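Local coordinates for EDTA monooxygenase (EDTA-degrading bacterium BNC1, PDB 5DQP), which probably acts as an FMN-dependent monooxygenase of the bacterial luciferase-like family, in a bacterium that degrades EDTA, at residues Y147-H158 with S216-F226. Residues are numbered along the deposited sequence; the frame is centred on the assembly and turned at random.
With SO4 (sulfate ion), chain D.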
# COMPACT_ATOMS: atom_id res chain seq x y z
N TYR A 147 16.10 10.39 15.11
CA TYR A 147 16.91 9.23 14.78
C TYR A 147 16.89 8.19 15.89
O TYR A 147 16.93 6.99 15.61
CB TYR A 147 18.32 9.70 14.42
CG TYR A 147 18.37 10.03 12.95
CD1 TYR A 147 18.41 9.01 12.01
CD2 TYR A 147 18.29 11.34 12.49
CE1 TYR A 147 18.40 9.26 10.67
CE2 TYR A 147 18.28 11.61 11.13
CZ TYR A 147 18.34 10.56 10.23
OH TYR A 147 18.35 10.77 8.88
N GLU A 148 16.76 8.62 17.14
CA GLU A 148 16.60 7.64 18.21
C GLU A 148 15.27 6.89 18.07
O GLU A 148 15.20 5.68 18.31
CB GLU A 148 16.69 8.35 19.57
CG GLU A 148 16.28 7.47 20.73
CD GLU A 148 16.49 8.16 22.07
OE1 GLU A 148 17.09 7.53 22.97
OE2 GLU A 148 16.05 9.32 22.23
N ARG A 149 14.21 7.60 17.69
CA ARG A 149 12.95 6.93 17.41
C ARG A 149 13.10 5.97 16.24
O ARG A 149 12.61 4.83 16.29
CB ARG A 149 11.87 7.97 17.13
CG ARG A 149 10.52 7.42 16.79
CD ARG A 149 9.55 8.59 16.74
NE ARG A 149 8.20 8.21 16.35
CZ ARG A 149 7.23 7.96 17.22
NH1 ARG A 149 6.03 7.64 16.78
NH2 ARG A 149 7.47 8.05 18.53
N ALA A 150 13.77 6.43 15.16
CA ALA A 150 13.93 5.60 13.98
C ALA A 150 14.67 4.32 14.31
O ALA A 150 14.36 3.25 13.78
CB ALA A 150 14.69 6.36 12.89
N GLU A 151 15.68 4.42 15.18
CA GLU A 151 16.46 3.26 15.56
C GLU A 151 15.58 2.24 16.29
O GLU A 151 15.66 1.05 16.02
CB GLU A 151 17.64 3.72 16.41
CG GLU A 151 18.79 2.74 16.48
CD GLU A 151 18.51 1.57 17.41
OE1 GLU A 151 17.98 1.80 18.52
OE2 GLU A 151 18.81 0.41 17.02
N GLU A 152 14.72 2.70 17.20
CA GLU A 152 13.84 1.76 17.89
C GLU A 152 12.79 1.18 16.94
O GLU A 152 12.47 -0.02 17.00
CB GLU A 152 13.16 2.45 19.08
CG GLU A 152 12.50 1.45 20.03
CD GLU A 152 11.66 2.08 21.13
OE1 GLU A 152 10.71 1.41 21.59
OE2 GLU A 152 11.93 3.25 21.53
N PHE A 153 12.25 2.02 16.06
CA PHE A 153 11.32 1.57 15.03
C PHE A 153 11.92 0.44 14.19
O PHE A 153 11.25 -0.56 13.90
CB PHE A 153 10.95 2.78 14.15
CG PHE A 153 9.78 2.55 13.24
CD1 PHE A 153 9.91 1.79 12.08
CD2 PHE A 153 8.57 3.13 13.52
CE1 PHE A 153 8.84 1.60 11.24
CE2 PHE A 153 7.50 2.93 12.68
CZ PHE A 153 7.63 2.17 11.55
N LEU A 154 13.17 0.59 13.77
CA LEU A 154 13.80 -0.43 12.94
C LEU A 154 14.02 -1.72 13.72
O LEU A 154 13.86 -2.81 13.16
CB LEU A 154 15.13 0.09 12.38
CG LEU A 154 15.03 0.79 11.02
CD1 LEU A 154 14.53 -0.21 9.99
CD2 LEU A 154 14.12 1.94 11.09
N GLU A 155 14.38 -1.62 15.01
CA GLU A 155 14.47 -2.82 15.84
C GLU A 155 13.12 -3.53 15.94
O GLU A 155 13.05 -4.76 15.86
CB GLU A 155 14.97 -2.49 17.24
CG GLU A 155 16.32 -1.84 17.33
CD GLU A 155 16.74 -1.57 18.78
OE1 GLU A 155 16.00 -1.99 19.70
OE2 GLU A 155 17.80 -0.95 19.00
N VAL A 156 12.05 -2.77 16.17
CA VAL A 156 10.73 -3.39 16.25
C VAL A 156 10.43 -4.09 14.94
O VAL A 156 10.09 -5.28 14.91
CB VAL A 156 9.65 -2.35 16.59
CG1 VAL A 156 8.29 -3.01 16.48
CG2 VAL A 156 9.88 -1.78 17.99
N VAL A 157 10.61 -3.39 13.82
CA VAL A 157 10.24 -3.95 12.54
C VAL A 157 11.03 -5.22 12.25
O VAL A 157 10.46 -6.24 11.85
CB VAL A 157 10.39 -2.89 11.43
CG1 VAL A 157 10.24 -3.53 10.03
CG2 VAL A 157 9.38 -1.81 11.66
N HIS A 158 12.36 -5.19 12.42
CA HIS A 158 13.13 -6.41 12.18
C HIS A 158 12.69 -7.54 13.10
O HIS A 158 12.56 -8.69 12.68
CB HIS A 158 14.63 -6.15 12.31
CG HIS A 158 15.27 -5.68 11.04
ND1 HIS A 158 15.55 -6.53 10.00
CD2 HIS A 158 15.62 -4.44 10.62
CE1 HIS A 158 16.08 -5.84 9.00
NE2 HIS A 158 16.13 -4.57 9.35
N SER A 216 23.80 13.08 7.35
CA SER A 216 24.17 13.46 8.70
C SER A 216 24.83 12.30 9.42
O SER A 216 24.72 11.13 9.02
CB SER A 216 22.94 13.91 9.49
OG SER A 216 22.16 12.80 9.90
N ASP A 217 25.52 12.61 10.51
CA ASP A 217 26.19 11.55 11.25
C ASP A 217 25.19 10.59 11.87
O ASP A 217 25.46 9.38 11.93
CB ASP A 217 27.10 12.16 12.31
CG ASP A 217 28.26 12.95 11.70
OD1 ASP A 217 28.51 12.78 10.48
OD2 ASP A 217 28.90 13.74 12.44
N GLN A 218 24.03 11.08 12.32
CA GLN A 218 22.98 10.20 12.83
C GLN A 218 22.40 9.32 11.72
O GLN A 218 22.10 8.14 11.95
CB GLN A 218 21.87 11.02 13.48
CG GLN A 218 22.20 11.54 14.87
CD GLN A 218 22.15 10.44 15.92
OE1 GLN A 218 23.06 9.61 16.00
NE2 GLN A 218 21.09 10.43 16.73
N GLY A 219 22.20 9.88 10.53
CA GLY A 219 21.81 9.07 9.39
C GLY A 219 22.84 8.01 9.08
O GLY A 219 22.51 6.84 8.90
N LYS A 220 24.12 8.41 9.04
CA LYS A 220 25.18 7.43 8.79
C LYS A 220 25.16 6.31 9.82
O LYS A 220 25.45 5.16 9.47
CB LYS A 220 26.55 8.10 8.75
CG LYS A 220 26.80 8.86 7.44
CD LYS A 220 28.10 9.59 7.55
CE LYS A 220 28.36 10.45 6.34
NZ LYS A 220 29.53 11.31 6.65
N ARG A 221 24.80 6.61 11.08
CA ARG A 221 24.73 5.57 12.10
C ARG A 221 23.56 4.64 11.86
O ARG A 221 23.71 3.41 11.92
CB ARG A 221 24.63 6.19 13.49
CG ARG A 221 24.56 5.13 14.58
CD ARG A 221 24.42 5.71 15.98
NE ARG A 221 24.40 4.66 17.00
CZ ARG A 221 23.29 4.21 17.60
NH1 ARG A 221 22.11 4.73 17.31
NH2 ARG A 221 23.37 3.25 18.51
N LEU A 222 22.37 5.20 11.61
CA LEU A 222 21.24 4.36 11.23
C LEU A 222 21.63 3.45 10.06
O LEU A 222 21.37 2.24 10.08
CB LEU A 222 20.05 5.23 10.87
CG LEU A 222 18.68 4.55 10.89
CD1 LEU A 222 18.23 4.25 12.31
CD2 LEU A 222 17.68 5.43 10.22
N ALA A 223 22.28 4.02 9.04
CA ALA A 223 22.63 3.23 7.87
C ALA A 223 23.59 2.11 8.21
O ALA A 223 23.46 1.00 7.68
CB ALA A 223 23.23 4.14 6.80
N SER A 224 24.55 2.36 9.11
CA SER A 224 25.53 1.33 9.43
C SER A 224 24.87 0.15 10.14
O SER A 224 25.37 -0.98 10.03
CB SER A 224 26.67 1.91 10.29
OG SER A 224 26.23 2.18 11.63
N ARG A 225 23.74 0.39 10.82
CA ARG A 225 23.02 -0.64 11.58
C ARG A 225 21.97 -1.36 10.74
O ARG A 225 21.80 -2.57 10.88
CB ARG A 225 22.35 -0.01 12.82
CG ARG A 225 23.35 0.62 13.81
CD ARG A 225 22.69 1.22 15.06
NE ARG A 225 21.70 0.31 15.64
CZ ARG A 225 21.99 -0.76 16.36
NH1 ARG A 225 23.26 -1.07 16.63
NH2 ARG A 225 21.02 -1.54 16.83
N PHE A 226 21.25 -0.63 9.89
CA PHE A 226 20.09 -1.15 9.19
C PHE A 226 20.09 -0.96 7.68
O PHE A 226 19.33 -1.66 7.01
CB PHE A 226 18.81 -0.52 9.75
CG PHE A 226 18.58 -0.84 11.18
CD1 PHE A 226 18.18 -2.11 11.55
CD2 PHE A 226 18.80 0.12 12.17
CE1 PHE A 226 17.98 -2.43 12.89
CE2 PHE A 226 18.61 -0.20 13.50
CZ PHE A 226 18.20 -1.46 13.86
S SO4 D . 19.67 13.60 7.60
O1 SO4 D . 19.98 14.87 8.27
O2 SO4 D . 19.56 13.84 6.16
O3 SO4 D . 20.72 12.61 7.85
O4 SO4 D . 18.40 13.10 8.13
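Phe226 is a knob among Leu154, His158, Glu151 and Glu155, where two outer helices of the luciferase-like TIM barrel run nearly parallel, axes 10.4 Å apart at 9°. Leu154 CB sits over one ring face, a CH-pi contact 3.5 Å from the Phe226 centroid; the His158 ring lies near parallel but slid aside. In plane at the ring edge, Glu151 OE2 is 3.6 Å from Phe226 CE2. Exchanging Phe226 for an alanine would probably open a gap under Leu154 and leave His158 and Glu151 without their aromatic neighbour. Long, flexible Glu151 lines that edge yet reaches Arg225: a chi2 bend (-77°) turns OE2 to the guanidinium, whose NH2 donates from above the carboxylate plane at 3.0 Å and NE weakly to the same oxygen; Glu155 adds a long ion pair. Toward the helix starts, Leu222 packs on Ala150 and the Tyr147 ring edge, Gln218 CB over one face. Tyr147 and Ser216, predicted FMN ligands, hold a sulfate, probably from the crystallisation liquor, consistent with an FMN phosphate site. A CB on Gly219 would lie 2.8 Å from sulfate O3, probably crowding such an anion. Ser216, the N-cap, accepts from Gly219 N through OG at 3.0 Å and donates to sulfate O3.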